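Local atomic coordinates of RND efflux system, outer membrane lipoprotein, NodT family (Burkholderia mallei, PDB entry 6U94), a protein that probably serves as the outer membrane channel of an RND-type efflux system, giving exported compounds a way out of the cell. Residues L183-A187 with A228-T233; A268-L274 with L455-W459; S276-R282 with A374-V378; E391-E396 with T439-A443. All coordinates share one frame; numbering follows the deposited sequence.

Contact 1 (L183-A187 with A228-T233); sequences LLALA and AAEQYT
Leu183 and Tyr232 meet because each side chain leaves its helix with CG anti to the carbonyl carbon (chi1 -74° for Leu183 and -66° for Tyr232), which lays the tyrosine ring across the base of the leucine. Leu183 CB sits almost squarely over the ring, 3.5 Å from its centroid, a CH-pi contact. Further along the same leucine, CD1 reaches Tyr232 CE1 at 3.7 Å and CD2 comes equally close to the phenol oxygen. The leucine thus covers the ring from its centre to the phenol end, while Ala187 CB touches the ring at its edge, 4.1 Å from CD2. The phenol end is held by Gln435 of helix 421-454, whose NE2 is hydrogen-bonded to Tyr232 OH. Beside the ring, Leu184, with CG anti to its backbone nitrogen, sets CD1 against Ala229 O (3.4 Å) and Thr233 CG2 (3.6 Å). Small residues allow the backbones to approach one turn away, where Ala187 CB and Ala229 CB lie 3.9 Å apart. The segment axes come within 8.5 Å and run nearly antiparallel, at 160°. This largely buried, apolar seam joins helices 156-203 and 211-247 into the long antiparallel helical hairpin characteristic of outer membrane efflux proteins.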
loop_
_atom_site.group_PDB
_atom_site.type_symbol
_atom_site.label_atom_id
_atom_site.label_comp_id
_atom_site.label_asym_id
_atom_site.label_seq_id
_atom_site.Cartn_x
_atom_site.Cartn_y
_atom_site.Cartn_z
ATOM N N LEU A 183 -10.220 -0.410 14.241
ATOM C CA LEU A 183 -9.792 -1.555 15.036
ATOM C C LEU A 183 -9.971 -1.291 16.525
ATOM O O LEU A 183 -10.415 -2.173 17.270
ATOM C CB LEU A 183 -8.339 -1.894 14.714
ATOM C CG LEU A 183 -8.128 -2.579 13.365
ATOM C CD1 LEU A 183 -6.662 -2.524 12.942
ATOM C CD2 LEU A 183 -8.623 -4.016 13.434
ATOM N N LEU A 184 -9.638 -0.081 16.979
ATOM C CA LEU A 184 -9.836 0.256 18.385
ATOM C C LEU A 184 -11.315 0.250 18.747
ATOM O O LEU A 184 -11.701 -0.263 19.805
ATOM C CB LEU A 184 -9.217 1.620 18.696
ATOM C CG LEU A 184 -9.451 2.112 20.126
ATOM C CD1 LEU A 184 -8.800 1.171 21.131
ATOM C CD2 LEU A 184 -8.953 3.536 20.310
ATOM N N ALA A 185 -12.159 0.820 17.883
ATOM C CA ALA A 185 -13.592 0.842 18.152
ATOM C C ALA A 185 -14.169 -0.567 18.187
ATOM O O ALA A 185 -15.033 -0.870 19.019
ATOM C CB ALA A 185 -14.306 1.692 17.102
ATOM N N LEU A 186 -13.703 -1.440 17.291
ATOM C CA LEU A 186 -14.139 -2.833 17.315
ATOM C C LEU A 186 -13.704 -3.522 18.602
ATOM O O LEU A 186 -14.488 -4.250 19.222
ATOM C CB LEU A 186 -13.588 -3.566 16.093
ATOM C CG LEU A 186 -13.755 -5.082 16.008
ATOM C CD1 LEU A 186 -15.225 -5.469 15.907
ATOM C CD2 LEU A 186 -12.970 -5.620 14.824
ATOM N N ALA A 187 -12.458 -3.293 19.027
ATOM C CA ALA A 187 -11.963 -3.915 20.249
ATOM C C ALA A 187 -12.675 -3.381 21.485
ATOM O O ALA A 187 -12.795 -4.098 22.484
ATOM C CB ALA A 187 -10.454 -3.703 20.374
ATOM N N ALA A 228 -6.164 -6.319 22.956
ATOM C CA ALA A 228 -6.260 -5.794 21.598
ATOM C C ALA A 228 -6.517 -4.293 21.603
ATOM O O ALA A 228 -5.915 -3.549 20.818
ATOM C CB ALA A 228 -7.361 -6.524 20.829
ATOM N N ALA A 229 -7.399 -3.826 22.492
ATOM C CA ALA A 229 -7.675 -2.397 22.579
ATOM C C ALA A 229 -6.422 -1.615 22.953
ATOM O O ALA A 229 -6.210 -0.498 22.466
ATOM C CB ALA A 229 -8.791 -2.138 23.590
ATOM N N GLU A 230 -5.578 -2.185 23.817
ATOM C CA GLU A 230 -4.341 -1.510 24.192
ATOM C C GLU A 230 -3.360 -1.466 23.026
ATOM O O GLU A 230 -2.672 -0.458 22.825
ATOM C CB GLU A 230 -3.718 -2.196 25.407
ATOM C CG GLU A 230 -4.429 -1.877 26.717
ATOM C CD GLU A 230 -4.051 -2.819 27.843
ATOM O OE1 GLU A 230 -3.258 -3.752 27.598
ATOM O OE2 GLU A 230 -4.552 -2.631 28.971
ATOM N N GLN A 231 -3.288 -2.545 22.244
ATOM C CA GLN A 231 -2.405 -2.554 21.081
ATOM C C GLN A 231 -2.822 -1.500 20.063
ATOM O O GLN A 231 -1.972 -0.799 19.501
ATOM C CB GLN A 231 -2.395 -3.942 20.440
ATOM C CG GLN A 231 -1.723 -3.988 19.077
ATOM C CD GLN A 231 -1.812 -5.354 18.425
ATOM O OE1 GLN A 231 -2.043 -5.466 17.220
ATOM N NE2 GLN A 231 -1.623 -6.402 19.219
ATOM N N TYR A 232 -4.127 -1.365 19.821
ATOM C CA TYR A 232 -4.607 -0.431 18.810
ATOM C C TYR A 232 -4.523 1.018 19.275
ATOM O O TYR A 232 -4.341 1.917 18.444
ATOM C CB TYR A 232 -6.040 -0.784 18.414
ATOM C CG TYR A 232 -6.152 -2.122 17.718
ATOM C CD1 TYR A 232 -5.179 -2.541 16.821
ATOM C CD2 TYR A 232 -7.224 -2.973 17.964
ATOM C CE1 TYR A 232 -5.272 -3.764 16.181
ATOM C CE2 TYR A 232 -7.324 -4.198 17.328
ATOM C CZ TYR A 232 -6.346 -4.587 16.440
ATOM O OH TYR A 232 -6.439 -5.802 15.804
ATOM N N THR A 233 -4.650 1.271 20.581
ATOM C CA THR A 233 -4.418 2.622 21.081
ATOM C C THR A 233 -2.969 3.039 20.869
ATOM O O THR A 233 -2.687 4.204 20.563
ATOM C CB THR A 233 -4.786 2.719 22.563
ATOM O OG1 THR A 233 -4.622 1.441 23.186
ATOM C CG2 THR A 233 -6.223 3.193 22.736
#

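Contact 2 (A268-L274 with L455-W459); sequences AEFPAGL and LGGGW
Glu269 OE1 is gripped twice, by the backbone N of Phe270 at 2.8 Å and by Arg385 in a salt bridge, while the carbonyl O of the same glutamate lies 3.8 Å from Trp459 CH2. The carboxylate thus joins the backbone of the loop to Arg385 of helix 362-415, next to the apolar residues that meet the tryptophan. Pro271 covers one face of the indole: its CD stands 3.5 Å from the centroid of the six-membered ring and only 11° off the normal, and CG extends the contact over the pyrrole part, 3.5 Å from Trp459 NE1. Phe270 approaches obliquely, with CD1 3.5 Å from Trp459 CZ3 and the two ring planes 66° apart. Trp459 chi1 is 66°, with CG between the backbone N and the carbonyl carbon, and this turns the indole back over the loop. Leu274 straddles the other end, CD2 resting on Trp459 CB at 3.6 Å and CD1 on Leu455 CD1 at 3.9 Å; Phe270 CE1 also reaches that leucine methyl. Phe52 packs against both aromatic rings from outside the two segments. The arrangement is a helix end closed by a Schellman motif at Gly456 and followed by a glycine-rich turn, whose tryptophan packs on Phe270 and Pro271 of the loop 268-274.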
loop_
_atom_site.group_PDB
_atom_site.type_symbol
_atom_site.label_atom_id
_atom_site.label_comp_id
_atom_site.label_asym_id
_atom_site.label_seq_id
_atom_site.Cartn_x
_atom_site.Cartn_y
_atom_site.Cartn_z
ATOM N N ALA A 268 -9.750 7.569 -5.138
ATOM C CA ALA A 268 -10.482 7.389 -6.378
ATOM C C ALA A 268 -10.002 6.127 -7.082
ATOM O O ALA A 268 -8.832 5.743 -6.987
ATOM C CB ALA A 268 -10.308 8.604 -7.292
ATOM N N GLU A 269 -10.924 5.472 -7.779
ATOM C CA GLU A 269 -10.578 4.267 -8.516
ATOM C C GLU A 269 -9.768 4.618 -9.759
ATOM O O GLU A 269 -9.948 5.673 -10.371
ATOM C CB GLU A 269 -11.841 3.499 -8.905
ATOM C CG GLU A 269 -11.579 2.128 -9.508
ATOM C CD GLU A 269 -10.684 1.273 -8.635
ATOM O OE1 GLU A 269 -9.454 1.259 -8.868
ATOM O OE2 GLU A 269 -11.211 0.623 -7.706
ATOM N N PHE A 270 -8.858 3.723 -10.118
ATOM C CA PHE A 270 -8.044 3.930 -11.303
ATOM C C PHE A 270 -8.922 3.883 -12.550
ATOM O O PHE A 270 -9.746 2.967 -12.687
ATOM C CB PHE A 270 -6.945 2.876 -11.387
ATOM C CG PHE A 270 -5.923 2.988 -10.296
ATOM C CD1 PHE A 270 -4.920 3.949 -10.361
ATOM C CD2 PHE A 270 -5.961 2.138 -9.206
ATOM C CE1 PHE A 270 -3.976 4.056 -9.352
ATOM C CE2 PHE A 270 -5.022 2.237 -8.198
ATOM C CZ PHE A 270 -4.026 3.197 -8.269
ATOM N N PRO A 271 -8.794 4.846 -13.460
ATOM C CA PRO A 271 -9.614 4.824 -14.676
ATOM C C PRO A 271 -9.301 3.605 -15.531
ATOM O O PRO A 271 -8.227 3.005 -15.447
ATOM C CB PRO A 271 -9.224 6.123 -15.396
ATOM C CG PRO A 271 -8.605 6.983 -14.341
ATOM C CD PRO A 271 -7.932 6.035 -13.397
ATOM N N ALA A 272 -10.267 3.236 -16.364
ATOM C CA ALA A 272 -10.049 2.155 -17.312
ATOM C C ALA A 272 -9.204 2.642 -18.482
ATOM O O ALA A 272 -9.390 3.756 -18.980
ATOM C CB ALA A 272 -11.386 1.613 -17.816
ATOM N N GLY A 273 -8.264 1.804 -18.913
ATOM C CA GLY A 273 -7.487 2.094 -20.102
ATOM C C GLY A 273 -6.340 3.065 -19.920
ATOM O O GLY A 273 -6.069 3.862 -20.823
ATOM N N LEU A 274 -5.653 3.021 -18.787
ATOM C CA LEU A 274 -4.527 3.917 -18.571
ATOM C C LEU A 274 -3.401 3.589 -19.550
ATOM O O LEU A 274 -2.995 2.424 -19.651
ATOM C CB LEU A 274 -4.029 3.811 -17.132
ATOM C CG LEU A 274 -4.956 4.454 -16.102
ATOM C CD1 LEU A 274 -4.374 4.343 -14.703
ATOM C CD2 LEU A 274 -5.221 5.907 -16.470
ATOM N N LEU A 455 3.074 3.845 -11.298
ATOM C CA LEU A 455 2.689 4.475 -12.554
ATOM C C LEU A 455 3.500 5.725 -12.856
ATOM O O LEU A 455 3.372 6.276 -13.954
ATOM C CB LEU A 455 1.203 4.843 -12.540
ATOM C CG LEU A 455 0.153 3.733 -12.479
ATOM C CD1 LEU A 455 -1.237 4.345 -12.350
ATOM C CD2 LEU A 455 0.233 2.842 -13.706
ATOM N N GLY A 456 4.325 6.180 -11.918
ATOM C CA GLY A 456 5.020 7.437 -12.064
ATOM C C GLY A 456 4.276 8.634 -11.522
ATOM O O GLY A 456 4.684 9.769 -11.792
ATOM N N GLY A 457 3.200 8.422 -10.767
ATOM C CA GLY A 457 2.430 9.521 -10.221
ATOM C C GLY A 457 1.006 9.572 -10.736
ATOM O O GLY A 457 0.538 10.622 -11.184
ATOM N N GLY A 458 0.309 8.438 -10.679
ATOM C CA GLY A 458 -1.102 8.428 -11.030
ATOM C C GLY A 458 -1.332 8.608 -12.518
ATOM O O GLY A 458 -0.613 8.059 -13.361
ATOM N N TRP A 459 -2.357 9.392 -12.846
ATOM C CA TRP A 459 -2.790 9.581 -14.220
ATOM C C TRP A 459 -3.137 11.045 -14.441
ATOM O O TRP A 459 -3.402 11.790 -13.494
ATOM C CB TRP A 459 -4.001 8.699 -14.556
ATOM C CG TRP A 459 -5.242 9.067 -13.789
ATOM C CD1 TRP A 459 -6.217 9.944 -14.176
ATOM C CD2 TRP A 459 -5.640 8.567 -12.506
ATOM N NE1 TRP A 459 -7.195 10.021 -13.211
ATOM C CE2 TRP A 459 -6.864 9.185 -12.177
ATOM C CE3 TRP A 459 -5.079 7.658 -11.602
ATOM C CZ2 TRP A 459 -7.538 8.921 -10.983
ATOM C CZ3 TRP A 459 -5.752 7.397 -10.416
ATOM C CH2 TRP A 459 -6.966 8.028 -10.118
#

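Contact 3 (S276-R282 with A374-V378)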
loop_
_atom_site.group_PDB
_atom_site.type_symbol
_atom_site.label_atom_id
_atom_site.label_comp_id
_atom_site.label_asym_id
_atom_site.label_seq_id
_atom_site.Cartn_x
_atom_site.Cartn_y
_atom_site.Cartn_z
ATOM N N SER A 276 0.283 3.097 -21.178
ATOM C CA SER A 276 1.610 2.770 -20.670
ATOM C C SER A 276 2.573 3.950 -20.752
ATOM O O SER A 276 3.588 3.960 -20.046
ATOM C CB SER A 276 2.180 1.579 -21.438
ATOM O OG SER A 276 1.969 1.736 -22.832
ATOM N N THR A 277 2.279 4.945 -21.595
ATOM C CA THR A 277 3.132 6.124 -21.680
ATOM C C THR A 277 3.172 6.898 -20.371
ATOM O O THR A 277 4.058 7.739 -20.187
ATOM C CB THR A 277 2.663 7.039 -22.810
ATOM O OG1 THR A 277 1.282 7.369 -22.623
ATOM C CG2 THR A 277 2.842 6.353 -24.158
ATOM N N LEU A 278 2.234 6.632 -19.455
ATOM C CA LEU A 278 2.320 7.218 -18.122
ATOM C C LEU A 278 3.621 6.837 -17.431
ATOM O O LEU A 278 4.146 7.616 -16.626
ATOM C CB LEU A 278 1.131 6.773 -17.269
ATOM C CG LEU A 278 -0.256 7.323 -17.598
ATOM C CD1 LEU A 278 -1.304 6.626 -16.734
ATOM C CD2 LEU A 278 -0.307 8.828 -17.393
ATOM N N LEU A 279 4.154 5.648 -17.728
ATOM C CA LEU A 279 5.392 5.192 -17.107
ATOM C C LEU A 279 6.608 5.994 -17.551
ATOM O O LEU A 279 7.680 5.844 -16.952
ATOM C CB LEU A 279 5.610 3.707 -17.400
ATOM C CG LEU A 279 4.454 2.783 -16.988
ATOM C CD1 LEU A 279 4.873 1.320 -17.038
ATOM C CD2 LEU A 279 3.936 3.135 -15.608
ATOM N N GLU A 280 6.473 6.838 -18.579
ATOM C CA GLU A 280 7.563 7.740 -18.933
ATOM C C GLU A 280 7.887 8.701 -17.796
ATOM O O GLU A 280 9.014 9.202 -17.716
ATOM C CB GLU A 280 7.214 8.521 -20.200
ATOM C CG GLU A 280 7.104 7.675 -21.457
ATOM C CD GLU A 280 6.391 8.393 -22.585
ATOM O OE1 GLU A 280 5.984 9.559 -22.390
ATOM O OE2 GLU A 280 6.234 7.792 -23.667
ATOM N N ARG A 281 6.922 8.969 -16.913
ATOM C CA ARG A 281 7.114 9.866 -15.779
ATOM C C ARG A 281 7.714 9.175 -14.561
ATOM O O ARG A 281 7.937 9.837 -13.544
ATOM C CB ARG A 281 5.788 10.513 -15.375
ATOM C CG ARG A 281 4.991 11.108 -16.515
ATOM C CD ARG A 281 3.552 11.243 -16.066
ATOM N NE ARG A 281 3.090 9.994 -15.460
ATOM C CZ ARG A 281 2.042 9.892 -14.647
ATOM N NH1 ARG A 281 1.335 10.968 -14.329
ATOM N NH2 ARG A 281 1.706 8.711 -14.145
ATOM N N ARG A 282 7.963 7.873 -14.627
ATOM C CA ARG A 282 8.638 7.201 -13.526
ATOM C C ARG A 282 10.046 7.767 -13.368
ATOM O O ARG A 282 10.763 7.921 -14.367
ATOM C CB ARG A 282 8.705 5.697 -13.763
ATOM C CG ARG A 282 7.400 4.931 -13.509
ATOM C CD ARG A 282 7.590 3.460 -13.819
ATOM N NE ARG A 282 8.707 2.886 -13.072
ATOM C CZ ARG A 282 8.578 1.999 -12.090
ATOM N NH1 ARG A 282 7.371 1.559 -11.736
ATOM N NH2 ARG A 282 9.656 1.539 -11.464
ATOM N N ALA A 374 9.660 -2.028 -14.604
ATOM C CA ALA A 374 8.569 -1.093 -14.358
ATOM C C ALA A 374 7.218 -1.725 -14.678
ATOM O O ALA A 374 6.268 -1.611 -13.893
ATOM C CB ALA A 374 8.771 0.182 -15.175
ATOM N N PHE A 375 7.110 -2.383 -15.837
ATOM C CA PHE A 375 5.862 -3.043 -16.206
ATOM C C PHE A 375 5.547 -4.184 -15.251
ATOM O O PHE A 375 4.410 -4.321 -14.787
ATOM C CB PHE A 375 5.939 -3.555 -17.645
ATOM C CG PHE A 375 5.621 -2.514 -18.676
ATOM C CD1 PHE A 375 6.571 -1.565 -19.042
ATOM C CD2 PHE A 375 4.378 -2.484 -19.289
ATOM C CE1 PHE A 375 6.280 -0.604 -19.997
ATOM C CE2 PHE A 375 4.080 -1.531 -20.243
ATOM C CZ PHE A 375 5.037 -0.585 -20.598
ATOM N N ARG A 376 6.546 -5.019 -14.951
ATOM C CA ARG A 376 6.345 -6.118 -14.015
ATOM C C ARG A 376 5.880 -5.605 -12.660
ATOM O O ARG A 376 4.994 -6.194 -12.033
ATOM C CB ARG A 376 7.635 -6.927 -13.875
ATOM C CG ARG A 376 7.512 -8.149 -12.966
ATOM C CD ARG A 376 8.805 -8.953 -12.952
ATOM N NE ARG A 376 9.199 -9.379 -14.293
ATOM C CZ ARG A 376 8.726 -10.465 -14.899
ATOM N NH1 ARG A 376 7.835 -11.235 -14.284
ATOM N NH2 ARG A 376 9.138 -10.781 -16.119
ATOM N N GLU A 377 6.462 -4.495 -12.201
ATOM C CA GLU A 377 6.046 -3.902 -10.934
ATOM C C GLU A 377 4.592 -3.448 -10.985
ATOM O O GLU A 377 3.859 -3.572 -9.996
ATOM C CB GLU A 377 6.962 -2.729 -10.600
ATOM C CG GLU A 377 6.712 -2.075 -9.268
ATOM C CD GLU A 377 7.767 -1.030 -8.946
ATOM O OE1 GLU A 377 7.956 -0.087 -9.749
ATOM O OE2 GLU A 377 8.426 -1.169 -7.900
ATOM N N VAL A 378 4.160 -2.910 -12.126
ATOM C CA VAL A 378 2.779 -2.462 -12.254
ATOM C C VAL A 378 1.829 -3.656 -12.244
ATOM O O VAL A 378 0.792 -3.635 -11.570
ATOM C CB VAL A 378 2.613 -1.611 -13.526
ATOM C CG1 VAL A 378 1.135 -1.455 -13.871
ATOM C CG2 VAL A 378 3.272 -0.247 -13.335
#
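The charged part of the contact is a salt bridge between Arg282 and Glu377. Both terminal nitrogens of the arginine are directed at one oxygen, with NH1 2.6 Å and NH2 2.9 Å from Glu377 OE1, which lies essentially in the guanidinium plane. The carboxylate itself is turned 39° from that plane. Arg282 bends at chi3 (55°) to present this end, whereas the glutamate runs out extended. Further bonds fix the guanidinium: NH1 also donates to Ala454 O, at the end of helix 421-454, and NH2 forms a salt bridge with Asp284. With both residues buried, this pairing probably favours their charged forms.

Van der Waals contact supports the flat group from one side, where Ala374 CB lies over the guanidinium face, 3.4 Å from Arg282 NE. The apolar part centres on Leu279. Its CD1 sits over the Phe375 ring in a CH-pi contact, 3.9 Å from the centroid and toward the rim, and its CD2 meets Val378 CG2 at 4.1 Å. Ser276 CB touches the same ring 3.7 Å from CZ, while its OG can donate to Ile310 O, the stronger partner, or to Pro308 O, but to only one at a time. The whole is a buried ion pair beside an apolar patch, joining the 3-10 segment and the Arg282 N-cap of helix 283-294 to the long helix 362-415.

Contact 4 (E391-E396 with T439-A443); sequences EVKAQE and TYKLA
Tyr440 and Glu391 meet ring to aliphatic chain. Glu391 CB lies over one face of the tyrosine ring, 4.0 Å from the centroid and close to the normal, in a CH-pi contact. The glutamate chain bends at chi2 (-61°), and this brings its OE1 back to the ring, 3.4 Å from Tyr440 CE2, with the carboxylate and ring planes 57° apart. Gln395, one turn further on, brings the amide end of its side chain to the edge of the same ring, the two side chains crossing at about a right angle. The ring is thus met over a face and at an edge by residues of a single helix.

Next to the ring, Val392 directs CG2 at the backbone of the opposite helix, 3.7 Å from Tyr440 O, and the same methyl touches Tyr440 CB at 3.8 Å and Lys441 CG at 4.1 Å. Lys441 runs out extended beyond this valine, and its NZ stops 4.2 Å from Glu396 OE2, too far for a salt bridge.

Further out, Leu437 packs against Val392 and Glu396, while Ala433 and Leu436 touch Gln395, so the same two helices stay in contact beyond these segments. Leu442 packs on Leu175, Thr176 and Ala179 of helix 156-203, a third helix. The segment axes are 9.5 Å apart and nearly antiparallel. The contact is mainly van der Waals, with aliphatic carbon against the tyrosine ring and backbone; the lysine and glutamate at the margin may add a weak electrostatic attraction.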
loop_
_atom_site.group_PDB
_atom_site.type_symbol
_atom_site.label_atom_id
_atom_site.label_comp_id
_atom_site.label_asym_id
_atom_site.label_seq_id
_atom_site.Cartn_x
_atom_site.Cartn_y
_atom_site.Cartn_z
ATOM N N GLU A 391 -9.627 -11.496 -0.637
ATOM C CA GLU A 391 -9.586 -11.844 0.780
ATOM C C GLU A 391 -10.638 -11.084 1.576
ATOM O O GLU A 391 -11.198 -11.620 2.542
ATOM C CB GLU A 391 -8.194 -11.579 1.346
ATOM C CG GLU A 391 -7.242 -12.752 1.199
ATOM C CD GLU A 391 -7.738 -13.993 1.923
ATOM O OE1 GLU A 391 -8.321 -13.852 3.021
ATOM O OE2 GLU A 391 -7.547 -15.108 1.395
ATOM N N VAL A 392 -10.914 -9.836 1.193
ATOM C CA VAL A 392 -11.948 -9.061 1.875
ATOM C C VAL A 392 -13.306 -9.745 1.735
ATOM O O VAL A 392 -14.036 -9.925 2.718
ATOM C CB VAL A 392 -11.983 -7.622 1.332
ATOM C CG1 VAL A 392 -13.210 -6.888 1.840
ATOM C CG2 VAL A 392 -10.718 -6.872 1.728
ATOM N N LYS A 393 -13.662 -10.141 0.509
ATOM C CA LYS A 393 -14.953 -10.789 0.285
ATOM C C LYS A 393 -15.029 -12.137 0.991
ATOM O O LYS A 393 -16.080 -12.504 1.530
ATOM C CB LYS A 393 -15.209 -10.944 -1.214
ATOM C CG LYS A 393 -15.529 -9.631 -1.909
ATOM C CD LYS A 393 -15.345 -9.738 -3.412
ATOM C CE LYS A 393 -15.615 -8.409 -4.107
ATOM N NZ LYS A 393 -17.066 -8.073 -4.135
ATOM N N ALA A 394 -13.927 -12.889 0.999
ATOM C CA ALA A 394 -13.908 -14.153 1.725
ATOM C C ALA A 394 -14.064 -13.927 3.223
ATOM O O ALA A 394 -14.811 -14.649 3.895
ATOM C CB ALA A 394 -12.618 -14.913 1.428
ATOM N N GLN A 395 -13.372 -12.920 3.760
ATOM C CA GLN A 395 -13.469 -12.635 5.185
ATOM C C GLN A 395 -14.865 -12.158 5.566
ATOM O O GLN A 395 -15.317 -12.403 6.689
ATOM C CB GLN A 395 -12.419 -11.596 5.581
ATOM C CG GLN A 395 -12.070 -11.579 7.058
ATOM C CD GLN A 395 -11.261 -12.793 7.487
ATOM O OE1 GLN A 395 -11.174 -13.105 8.674
ATOM N NE2 GLN A 395 -10.657 -13.478 6.521
ATOM N N GLU A 396 -15.559 -11.479 4.651
ATOM C CA GLU A 396 -16.900 -10.991 4.957
ATOM C C GLU A 396 -17.908 -12.134 5.011
ATOM O O GLU A 396 -18.788 -12.149 5.880
ATOM C CB GLU A 396 -17.323 -9.939 3.933
ATOM C CG GLU A 396 -16.672 -8.580 4.153
ATOM C CD GLU A 396 -16.979 -7.592 3.046
ATOM O OE1 GLU A 396 -17.335 -8.029 1.932
ATOM O OE2 GLU A 396 -16.864 -6.372 3.293
ATOM N N THR A 439 -7.762 -5.140 8.449
ATOM C CA THR A 439 -6.398 -5.182 7.931
ATOM C C THR A 439 -6.381 -5.507 6.442
ATOM O O THR A 439 -5.559 -4.968 5.692
ATOM C CB THR A 439 -5.568 -6.205 8.706
ATOM O OG1 THR A 439 -5.934 -7.526 8.294
ATOM C CG2 THR A 439 -5.811 -6.069 10.202
ATOM N N TYR A 440 -7.280 -6.388 5.995
ATOM C CA TYR A 440 -7.360 -6.711 4.575
ATOM C C TYR A 440 -7.902 -5.545 3.760
ATOM O O TYR A 440 -7.509 -5.364 2.601
ATOM C CB TYR A 440 -8.236 -7.945 4.359
ATOM C CG TYR A 440 -7.575 -9.265 4.690
ATOM C CD1 TYR A 440 -6.204 -9.436 4.552
ATOM C CD2 TYR A 440 -8.331 -10.347 5.135
ATOM C CE1 TYR A 440 -5.602 -10.648 4.851
ATOM C CE2 TYR A 440 -7.739 -11.558 5.435
ATOM C CZ TYR A 440 -6.377 -11.704 5.291
ATOM O OH TYR A 440 -5.791 -12.913 5.592
ATOM N N LYS A 441 -8.818 -4.759 4.333
ATOM C CA LYS A 441 -9.292 -3.569 3.636
ATOM C C LYS A 441 -8.176 -2.541 3.496
ATOM O O LYS A 441 -8.026 -1.919 2.439
ATOM C CB LYS A 441 -10.488 -2.965 4.371
ATOM C CG LYS A 441 -11.778 -3.764 4.247
ATOM C CD LYS A 441 -12.923 -3.065 4.961
ATOM C CE LYS A 441 -14.250 -3.747 4.676
ATOM N NZ LYS A 441 -15.394 -3.015 5.288
ATOM N N LEU A 442 -7.379 -2.359 4.552
ATOM C CA LEU A 442 -6.285 -1.396 4.501
ATOM C C LEU A 442 -5.226 -1.820 3.493
ATOM O O LEU A 442 -4.685 -0.981 2.766
ATOM C CB LEU A 442 -5.670 -1.231 5.890
ATOM C CG LEU A 442 -4.413 -0.361 5.971
ATOM C CD1 LEU A 442 -4.684 1.038 5.439
ATOM C CD2 LEU A 442 -3.918 -0.299 7.399
ATOM N N ALA A 443 -4.926 -3.119 3.427
ATOM C CA ALA A 443 -3.956 -3.603 2.453
ATOM C C ALA A 443 -4.409 -3.295 1.031
ATOM O O ALA A 443 -3.588 -2.940 0.174
ATOM C CB ALA A 443 -3.731 -5.103 2.637
#

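Contacts 2 and 3 form one cluster, their centres about 11 Å apart, and contact 3 is nested in the chain loop that contact 2 closes. They touch directly: Arg281 NH2 lies 3.0 Å from Leu455 O, a probable hydrogen bond, and Leu279 CD2 packs 3.6 Å from Leu455 CA. Contact 4 uses helix 362-415, as contact 3 does, but about 27 Å away between centres. Contact 1 lies on the opposite side of the chain's centre from contacts 2 and 3, yet comes within about 5 Å of contact 4 at the nearest atoms, without touching it. A glycerol, probably from crystallisation, lies near Leu183 of contact 1.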